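Long-range contacts in Cow rumen GH26 endo-mannanase (Metagenome, PDB 6UEH), which probably cleaves internal beta-1,4-mannosidic linkages in mannans such as galactomannan, using a family 26 catalytic domain joined to a calcium-binding, CBM6-like accessory domain: residues Tyr43-Pro48 against Tyr120-Phe125; Ala65-Ile70 against Pro92-Trp97; Ile80-Ile85 against Gly110-Ser115. All blocks are in the same frame, centred on the assembly; numbering follows the deposited sequence.

Interaction 1 (Tyr43-Pro48 against Tyr120-Phe125)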
loop_
_atom_site.group_PDB
_atom_site.type_symbol
_atom_site.label_atom_id
_atom_site.label_comp_id
_atom_site.label_asym_id
_atom_site.label_seq_id
_atom_site.Cartn_x
_atom_site.Cartn_y
_atom_site.Cartn_z
ATOM N N TYR A 43 3.164 5.787 35.995
ATOM C CA TYR A 43 1.754 5.550 35.723
ATOM C C TYR A 43 1.235 6.697 34.868
ATOM O O TYR A 43 0.909 7.768 35.376
ATOM C CB TYR A 43 0.953 5.430 37.023
ATOM C CG TYR A 43 -0.514 5.076 36.846
ATOM C CD1 TYR A 43 -0.972 4.421 35.705
ATOM C CD2 TYR A 43 -1.442 5.402 37.828
ATOM C CE1 TYR A 43 -2.315 4.102 35.554
ATOM C CE2 TYR A 43 -2.777 5.088 37.688
ATOM C CZ TYR A 43 -3.213 4.441 36.551
ATOM O OH TYR A 43 -4.549 4.135 36.424
ATOM N N LEU A 44 1.198 6.468 33.561
ATOM C CA LEU A 44 0.699 7.450 32.608
ATOM C C LEU A 44 -0.815 7.531 32.698
ATOM O O LEU A 44 -1.496 6.588 32.323
ATOM C CB LEU A 44 1.131 7.074 31.187
ATOM C CG LEU A 44 0.538 7.832 29.997
ATOM C CD1 LEU A 44 1.135 9.207 29.890
ATOM C CD2 LEU A 44 0.751 7.062 28.699
ATOM N N THR A 45 -1.346 8.642 33.201
ATOM C CA THR A 45 -2.797 8.791 33.289
ATOM C C THR A 45 -3.323 9.771 32.243
ATOM O O THR A 45 -3.591 9.377 31.105
ATOM C CB THR A 45 -3.248 9.247 34.699
ATOM O OG1 THR A 45 -2.489 10.391 35.109
ATOM C CG2 THR A 45 -3.056 8.119 35.713
ATOM N N ASN A 46 -3.473 11.037 32.623
ATOM C CA ASN A 46 -3.980 12.048 31.698
ATOM C C ASN A 46 -2.955 13.134 31.367
ATOM O O ASN A 46 -3.315 14.219 30.910
ATOM C CB ASN A 46 -5.253 12.698 32.257
ATOM C CG ASN A 46 -5.031 13.370 33.600
ATOM O OD1 ASN A 46 -3.927 13.354 34.148
ATOM N ND2 ASN A 46 -6.086 13.970 34.138
ATOM N N ALA A 47 -1.681 12.835 31.595
ATOM C CA ALA A 47 -0.606 13.773 31.288
ATOM C C ALA A 47 0.604 13.020 30.746
ATOM O O ALA A 47 0.917 11.933 31.225
ATOM C CB ALA A 47 -0.228 14.576 32.519
ATOM N N PRO A 48 1.294 13.601 29.751
ATOM C CA PRO A 48 2.387 12.893 29.074
ATOM C C PRO A 48 3.635 12.694 29.932
ATOM O O PRO A 48 3.864 13.424 30.898
ATOM C CB PRO A 48 2.705 13.805 27.884
ATOM C CG PRO A 48 2.315 15.163 28.351
ATOM C CD PRO A 48 1.093 14.954 29.204
ATOM N N TYR A 120 -4.698 6.738 24.657
ATOM C CA TYR A 120 -5.618 7.211 25.690
ATOM C C TYR A 120 -5.073 7.070 27.114
ATOM O O TYR A 120 -5.821 7.186 28.084
ATOM C CB TYR A 120 -6.950 6.462 25.584
ATOM C CG TYR A 120 -7.685 6.696 24.285
ATOM C CD1 TYR A 120 -7.707 7.952 23.695
ATOM C CD2 TYR A 120 -8.356 5.661 23.647
ATOM C CE1 TYR A 120 -8.377 8.172 22.508
ATOM C CE2 TYR A 120 -9.030 5.869 22.461
ATOM C CZ TYR A 120 -9.036 7.127 21.895
ATOM O OH TYR A 120 -9.706 7.340 20.712
ATOM N N GLY A 121 -3.776 6.817 27.242
ATOM C CA GLY A 121 -3.146 6.745 28.549
ATOM C C GLY A 121 -3.641 5.617 29.439
ATOM O O GLY A 121 -4.152 4.608 28.954
ATOM N N TYR A 122 -3.487 5.807 30.748
ATOM C CA TYR A 122 -3.817 4.801 31.760
ATOM C C TYR A 122 -3.168 3.459 31.442
ATOM O O TYR A 122 -3.832 2.428 31.291
ATOM C CB TYR A 122 -5.331 4.692 31.923
ATOM C CG TYR A 122 -5.884 5.971 32.507
ATOM C CD1 TYR A 122 -5.862 6.198 33.876
ATOM C CD2 TYR A 122 -6.372 6.978 31.685
ATOM C CE1 TYR A 122 -6.345 7.377 34.414
ATOM C CE2 TYR A 122 -6.855 8.162 32.212
ATOM C CZ TYR A 122 -6.838 8.356 33.577
ATOM O OH TYR A 122 -7.318 9.531 34.103
ATOM N N ALA A 123 -1.845 3.513 31.336
ATOM C CA ALA A 123 -1.000 2.341 31.173
ATOM C C ALA A 123 0.267 2.550 31.995
ATOM O O ALA A 123 0.597 3.678 32.363
ATOM C CB ALA A 123 -0.667 2.105 29.711
ATOM N N GLU A 124 0.978 1.467 32.275
ATOM C CA GLU A 124 2.135 1.532 33.159
ATOM C C GLU A 124 3.423 1.319 32.377
ATOM O O GLU A 124 3.480 0.483 31.477
ATOM C CB GLU A 124 2.011 0.496 34.281
ATOM C CG GLU A 124 0.798 0.694 35.192
ATOM C CD GLU A 124 -0.515 0.312 34.528
ATOM O OE1 GLU A 124 -0.633 -0.838 34.055
ATOM O OE2 GLU A 124 -1.429 1.165 34.467
ATOM N N PHE A 125 4.456 2.082 32.726
ATOM C CA PHE A 125 5.741 2.000 32.046
ATOM C C PHE A 125 6.873 1.806 33.051
ATOM O O PHE A 125 7.114 2.665 33.898
ATOM C CB PHE A 125 5.984 3.259 31.207
ATOM C CG PHE A 125 4.987 3.450 30.103
ATOM C CD1 PHE A 125 3.740 3.997 30.360
ATOM C CD2 PHE A 125 5.295 3.084 28.802
ATOM C CE1 PHE A 125 2.821 4.169 29.347
ATOM C CE2 PHE A 125 4.378 3.257 27.784
ATOM C CZ PHE A 125 3.139 3.802 28.057
HETATM O O HOH W 1 -5.446 9.732 29.274
#

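Interaction 2 (Ala65-Ile70 against Pro92-Trp97)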
loop_
_atom_site.group_PDB
_atom_site.type_symbol
_atom_site.label_atom_id
_atom_site.label_comp_id
_atom_site.label_asym_id
_atom_site.label_seq_id
_atom_site.Cartn_x
_atom_site.Cartn_y
_atom_site.Cartn_z
ATOM N N ALA A 65 9.293 -0.840 25.166
ATOM C CA ALA A 65 9.102 -0.502 26.568
ATOM C C ALA A 65 8.561 -1.688 27.351
ATOM O O ALA A 65 7.810 -2.508 26.818
ATOM C CB ALA A 65 8.172 0.696 26.705
ATOM N N LYS A 66 8.968 -1.781 28.611
ATOM C CA LYS A 66 8.412 -2.764 29.528
ATOM C C LYS A 66 7.156 -2.165 30.139
ATOM O O LYS A 66 7.232 -1.240 30.954
ATOM C CB LYS A 66 9.420 -3.140 30.613
ATOM C CG LYS A 66 8.997 -4.327 31.460
ATOM C CD LYS A 66 9.340 -5.634 30.774
ATOM C CE LYS A 66 10.847 -5.802 30.655
ATOM N NZ LYS A 66 11.210 -7.079 29.981
ATOM N N VAL A 67 5.999 -2.673 29.732
ATOM C CA VAL A 67 4.745 -2.029 30.096
ATOM C C VAL A 67 3.749 -2.965 30.763
ATOM O O VAL A 67 3.948 -4.179 30.828
ATOM C CB VAL A 67 4.053 -1.413 28.862
ATOM C CG1 VAL A 67 5.006 -0.489 28.119
ATOM C CG2 VAL A 67 3.537 -2.512 27.943
ATOM N N ALA A 68 2.678 -2.367 31.271
ATOM C CA ALA A 68 1.508 -3.096 31.722
ATOM C C ALA A 68 0.288 -2.250 31.390
ATOM O O ALA A 68 0.409 -1.051 31.144
ATOM C CB ALA A 68 1.580 -3.391 33.211
ATOM N N GLN A 69 -0.882 -2.874 31.376
ATOM C CA GLN A 69 -2.111 -2.169 31.037
ATOM C C GLN A 69 -3.292 -2.950 31.592
ATOM O O GLN A 69 -3.660 -3.994 31.054
ATOM C CB GLN A 69 -2.225 -1.992 29.519
ATOM C CG GLN A 69 -3.295 -1.010 29.067
ATOM C CD GLN A 69 -4.686 -1.614 29.088
ATOM O OE1 GLN A 69 -5.560 -1.158 29.823
ATOM N NE2 GLN A 69 -4.895 -2.647 28.279
ATOM N N ILE A 70 -3.878 -2.450 32.677
ATOM C CA ILE A 70 -4.893 -3.213 33.393
ATOM C C ILE A 70 -6.257 -2.526 33.468
ATOM O O ILE A 70 -7.140 -2.983 34.188
ATOM C CB ILE A 70 -4.438 -3.525 34.835
ATOM C CG1 ILE A 70 -4.209 -2.227 35.614
ATOM C CG2 ILE A 70 -3.180 -4.379 34.826
ATOM C CD1 ILE A 70 -3.949 -2.441 37.094
ATOM N N PRO A 92 -2.480 -4.466 24.526
ATOM C CA PRO A 92 -3.406 -5.441 25.113
ATOM C C PRO A 92 -3.434 -5.377 26.636
ATOM O O PRO A 92 -2.595 -4.714 27.248
ATOM C CB PRO A 92 -2.845 -6.789 24.641
ATOM C CG PRO A 92 -2.028 -6.465 23.431
ATOM C CD PRO A 92 -1.443 -5.112 23.702
ATOM N N TYR A 93 -4.403 -6.055 27.240
ATOM C CA TYR A 93 -4.431 -6.202 28.687
ATOM C C TYR A 93 -3.200 -6.971 29.150
ATOM O O TYR A 93 -3.029 -8.147 28.819
ATOM C CB TYR A 93 -5.709 -6.914 29.133
ATOM C CG TYR A 93 -5.811 -7.134 30.627
ATOM C CD1 TYR A 93 -6.318 -6.145 31.460
ATOM C CD2 TYR A 93 -5.416 -8.337 31.202
ATOM C CE1 TYR A 93 -6.422 -6.343 32.824
ATOM C CE2 TYR A 93 -5.515 -8.543 32.565
ATOM C CZ TYR A 93 -6.017 -7.543 33.371
ATOM O OH TYR A 93 -6.117 -7.744 34.727
ATOM N N TYR A 94 -2.336 -6.292 29.897
ATOM C CA TYR A 94 -1.146 -6.909 30.474
ATOM C C TYR A 94 -1.141 -6.690 31.980
ATOM O O TYR A 94 -0.959 -5.562 32.434
ATOM C CB TYR A 94 0.134 -6.320 29.870
ATOM C CG TYR A 94 0.399 -6.677 28.424
ATOM C CD1 TYR A 94 0.108 -7.941 27.928
ATOM C CD2 TYR A 94 0.955 -5.743 27.558
ATOM C CE1 TYR A 94 0.360 -8.262 26.604
ATOM C CE2 TYR A 94 1.209 -6.053 26.241
ATOM C CZ TYR A 94 0.911 -7.310 25.766
ATOM O OH TYR A 94 1.168 -7.611 24.448
ATOM N N ASP A 95 -1.333 -7.756 32.753
ATOM C CA ASP A 95 -1.363 -7.634 34.208
ATOM C C ASP A 95 0.009 -7.937 34.808
ATOM O O ASP A 95 0.188 -7.935 36.028
ATOM C CB ASP A 95 -2.433 -8.555 34.806
ATOM C CG ASP A 95 -2.084 -10.032 34.688
ATOM O OD1 ASP A 95 -1.192 -10.398 33.893
ATOM O OD2 ASP A 95 -2.727 -10.838 35.393
ATOM N N THR A 96 0.964 -8.200 33.923
ATOM C CA THR A 96 2.343 -8.499 34.286
ATOM C C THR A 96 3.244 -7.697 33.354
ATOM O O THR A 96 2.852 -7.405 32.224
ATOM C CB THR A 96 2.648 -10.007 34.166
ATOM O OG1 THR A 96 1.625 -10.755 34.832
ATOM C CG2 THR A 96 3.996 -10.348 34.780
ATOM N N TRP A 97 4.433 -7.325 33.820
ATOM C CA TRP A 97 5.352 -6.541 32.999
ATOM C C TRP A 97 5.682 -7.266 31.697
ATOM O O TRP A 97 6.115 -8.417 31.706
ATOM C CB TRP A 97 6.631 -6.221 33.772
ATOM C CG TRP A 97 6.393 -5.328 34.940
ATOM C CD1 TRP A 97 6.576 -5.631 36.258
ATOM C CD2 TRP A 97 5.904 -3.981 34.901
ATOM N NE1 TRP A 97 6.239 -4.552 37.042
ATOM C CE2 TRP A 97 5.822 -3.528 36.233
ATOM C CE3 TRP A 97 5.530 -3.113 33.867
ATOM C CZ2 TRP A 97 5.384 -2.245 36.558
ATOM C CZ3 TRP A 97 5.091 -1.840 34.194
ATOM C CH2 TRP A 97 5.021 -1.420 35.527
#

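Interaction 3 (Ile80-Ile85 against Gly110-Ser115)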
loop_
_atom_site.group_PDB
_atom_site.type_symbol
_atom_site.label_atom_id
_atom_site.label_comp_id
_atom_site.label_asym_id
_atom_site.label_seq_id
_atom_site.Cartn_x
_atom_site.Cartn_y
_atom_site.Cartn_z
ATOM N N ILE A 80 2.773 6.883 21.129
ATOM C CA ILE A 80 4.160 7.308 21.244
ATOM C C ILE A 80 4.373 8.451 20.261
ATOM O O ILE A 80 3.785 8.475 19.179
ATOM C CB ILE A 80 5.160 6.151 20.985
ATOM C CG1 ILE A 80 6.591 6.596 21.314
ATOM C CG2 ILE A 80 5.041 5.623 19.555
ATOM C CD1 ILE A 80 7.604 5.470 21.306
ATOM N N SER A 81 5.190 9.419 20.657
ATOM C CA SER A 81 5.348 10.629 19.875
ATOM C C SER A 81 6.807 11.043 19.784
ATOM O O SER A 81 7.524 11.050 20.784
ATOM C CB SER A 81 4.512 11.758 20.482
ATOM O OG SER A 81 4.659 12.961 19.753
ATOM N N VAL A 82 7.245 11.370 18.574
ATOM C CA VAL A 82 8.578 11.914 18.372
ATOM C C VAL A 82 8.445 13.362 17.937
ATOM O O VAL A 82 8.006 13.648 16.819
ATOM C CB VAL A 82 9.378 11.121 17.330
ATOM C CG1 VAL A 82 10.738 11.766 17.111
ATOM C CG2 VAL A 82 9.536 9.676 17.778
ATOM N N ASN A 83 8.831 14.264 18.835
ATOM C CA ASN A 83 8.605 15.691 18.668
ATOM C C ASN A 83 7.130 15.957 18.385
ATOM O O ASN A 83 6.288 15.748 19.259
ATOM C CB ASN A 83 9.510 16.259 17.570
ATOM C CG ASN A 83 10.972 16.319 18.000
ATOM O OD1 ASN A 83 11.277 16.655 19.145
ATOM N ND2 ASN A 83 11.876 15.980 17.088
ATOM N N GLY A 84 6.807 16.389 17.171
ATOM C CA GLY A 84 5.432 16.739 16.849
ATOM C C GLY A 84 4.600 15.640 16.209
ATOM O O GLY A 84 3.408 15.828 15.955
ATOM N N ILE A 85 5.216 14.490 15.953
ATOM C CA ILE A 85 4.556 13.416 15.213
ATOM C C ILE A 85 4.080 12.298 16.136
ATOM O O ILE A 85 4.838 11.823 16.980
ATOM C CB ILE A 85 5.496 12.829 14.141
ATOM C CG1 ILE A 85 6.059 13.950 13.262
ATOM C CG2 ILE A 85 4.773 11.791 13.294
ATOM C CD1 ILE A 85 7.054 13.476 12.224
ATOM N N GLY A 110 19.840 16.404 15.884
ATOM C CA GLY A 110 19.674 17.214 17.075
ATOM C C GLY A 110 18.782 16.560 18.114
ATOM O O GLY A 110 18.702 15.335 18.199
ATOM N N ALA A 111 18.102 17.387 18.900
ATOM C CA ALA A 111 17.291 16.905 20.011
ATOM C C ALA A 111 15.953 16.341 19.544
ATOM O O ALA A 111 15.324 16.873 18.629
ATOM C CB ALA A 111 17.068 18.027 21.018
ATOM N N ASN A 112 15.528 15.254 20.178
ATOM C CA ASN A 112 14.233 14.650 19.892
ATOM C C ASN A 112 13.480 14.350 21.182
ATOM O O ASN A 112 13.946 13.572 22.013
ATOM C CB ASN A 112 14.396 13.363 19.077
ATOM C CG ASN A 112 14.942 13.616 17.686
ATOM O OD1 ASN A 112 14.186 13.726 16.719
ATOM N ND2 ASN A 112 16.264 13.712 17.578
ATOM N N LYS A 113 12.318 14.972 21.350
ATOM C CA LYS A 113 11.487 14.679 22.508
ATOM C C LYS A 113 10.640 13.451 22.225
ATOM O O LYS A 113 9.753 13.483 21.375
ATOM C CB LYS A 113 10.598 15.871 22.865
ATOM C CG LYS A 113 9.765 15.656 24.123
ATOM C CD LYS A 113 8.952 16.897 24.469
ATOM C CE LYS A 113 8.259 16.744 25.816
ATOM N NZ LYS A 113 7.469 17.950 26.183
ATOM N N VAL A 114 10.931 12.360 22.923
ATOM C CA VAL A 114 10.126 11.153 22.806
ATOM C C VAL A 114 9.102 11.127 23.929
ATOM O O VAL A 114 9.464 11.121 25.106
ATOM C CB VAL A 114 10.990 9.881 22.860
ATOM C CG1 VAL A 114 10.127 8.646 22.621
ATOM C CG2 VAL A 114 12.114 9.965 21.833
ATOM N N SER A 115 7.824 11.119 23.565
ATOM C CA SER A 115 6.756 11.185 24.556
ATOM C C SER A 115 5.784 10.020 24.461
ATOM O O SER A 115 5.545 9.475 23.384
ATOM C CB SER A 115 5.970 12.493 24.412
ATOM O OG SER A 115 6.809 13.622 24.562
HETATM O O HOH W 2 7.150 14.300 21.862
HETATM O O HOH W 3 13.105 18.273 20.719
#

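Interaction 1 (Tyr43-Pro48 against Tyr120-Phe125)
Leu44 reaches across to Gly121, Ala123 and Phe125 with nearly its whole side chain. Its CB lies 3.6 Å from Ala123 O and also nears the Phe125 ring; CG stands beside Gly121 CA; and the tip methyl CD2 closes on Phe125 CE1 at 3.6 Å, the leucine crossing the ring aslant. The main chain of Leu44 is held at the same time. Its N donates to Ala123 O at 3.1 Å, while its O accepts Ala123 N at 3.2 Å and, weakly, Tyr122 N. Two consecutive residues thus face one, a G1 beta bulge with Tyr122 in the left-handed backbone region. Just past the strand, Thr45 sits between two rings. Its CG2 lies 3.6 Å above the centre of the Tyr43 ring, and its CA lies over the centre of one face of the Tyr122 ring, with CB making an off-centre CH-pi contact 4.1 Å from that ring's centroid. With CG of Tyr122 opposite its own carbonyl carbon (chi1 -67°), the ring is carried over Thr45 and turns an edge atom, CD1, to Tyr43 OH at 3.5 Å. Glu124 bends at chi2 and runs alongside Tyr43, bringing OE2 to 3.3 Å from Tyr43 CE1, with carboxylate and ring planes 52° apart. Beyond the pair, strand 59-69 flanks 123-132, Val67 touching Phe125, and Trp24 stands edge-to-face with Tyr43. Leu44 and Ala123 face Gln78 of strand 76-82 in the opposing sheet, on the inner side of a two-sheet beta sandwich, consistent with a CBM6 domain.

Interaction 2 (Ala65-Ile70 against Pro92-Trp97)
Gln69 and Tyr94 form a hydrogen-bonded antiparallel pair at the end of strand 59-69. Gln69 N reaches Tyr94 O at 2.9 Å in a nearly straight bond (167° at the hydrogen); the return bond from Tyr94 N to Gln69 O is more bent. Gln69 O also receives the CA-H of Tyr93, 3.3 Å from that CA. Tyr93 sends CG away from its backbone N (chi1 179°), which folds the ring back beside the opposite chain: CD1 comes to Gln69 O and CE1 to 3.5 Å from Ile70 CA. Truncation of Tyr93 to an alanine is likely to uncover Ile70 CA and CB and to cost Lys73 its weak bond to the phenol oxygen. Ile70 CG2 rests against Tyr94 O and Asp95 CA. At the other end, Trp97 brings CE3 and CZ3 of its indole to the Val67-Ala68 peptide, CZ3 4.0 Å from Ala68 CB, while Lys66 passes aslant over Trp97, CG 3.8 Å from Trp97 CB.

The next shell fixes these groups. Gln69 OE1 accepts from Asp72 N, which probably helps set the amide with NE2 toward Pro92 O, a weak bond of 3.3 Å, and toward Val91 O, also weak; Pro92 O lies over the rim of one Tyr94 ring face. Lys66 pairs with Asp99, and Phe41 meets Trp97 edge-to-face. At Asp95 and Thr96 the chain crosses at the sandwich edge from strand 85-94 of one sheet to 97-107 of the other. Two firm main-chain bonds pin it just before this corner, while the flanking links are mostly apolar or weak.

Interaction 3 (Ile80-Ile85 against Gly110-Ser115)
The amides of Asn83 and Asn112 approach each other obliquely, their planes 27° apart. Asn83 ND2 lies 3.2 Å from Asn112 OD1. Lys113 N donates to Asn83 OD1 at 3.0 Å, from 48° above the carbonyl plane rather than along a lone pair; a water bonds the same oxygen. Asn83 gets there with CG opposite its own carbonyl carbon (chi1 -71°), so that the side chain turns back to the strand that its backbone N already grips through Lys113 O at 2.8 Å. One residue thus both donates to and accepts from Lys113. Asn112 ND2 donates to Asn108 O.

Further along, Ser81 and Ser115 exchange two backbone bonds of 2.8 Å each, Ser81 N to Ser115 O and Ser115 N to Ser81 O. Their side chains share one face of the sheet, where a second water lies near Ser115 OG and Lys113 O, and Ser81 OG bonds Asp86. Val82 and Val114 face the opposite way, as does Ile80, whose CD1 lies 4.3 Å from Val114 CG1; Val82 packs on Leu107 and Ile80 on Phe102, both of strand 97-107. Asn83 and Gly84 occupy the middle of a type II' turn whose ends, Val82 and Ile85, bond each other reciprocally. The turn makes a two-residue beta hairpin of strands 76-82 and 85-94, while the contact itself pairs 76-82 antiparallel with 110-117, in one sheet of a two-sheet beta sandwich, as expected of a CBM6 domain.

All three contacts lie in the CBM6-like domain, away from the parallel barrel sheet of the catalytic part. Interactions 1 and 2 adjoin, sharing the sheet in which strands 59-69 and 123-132 are neighbours: Glu124 N lies 2.8 Å from Ala68 O, probably hydrogen-bonded. Interaction 3 touches neither and belongs to the other sheet, which interaction 2 also reaches through strand 85-94. Interaction 3 is the regular one, mostly buried, with backbone bonds dominating until the exposed asparagine turn. Interactions 1 and 2 are partly buried and less regular, with a bulge and a corner respectively, and aromatic rings take over much of the contact there.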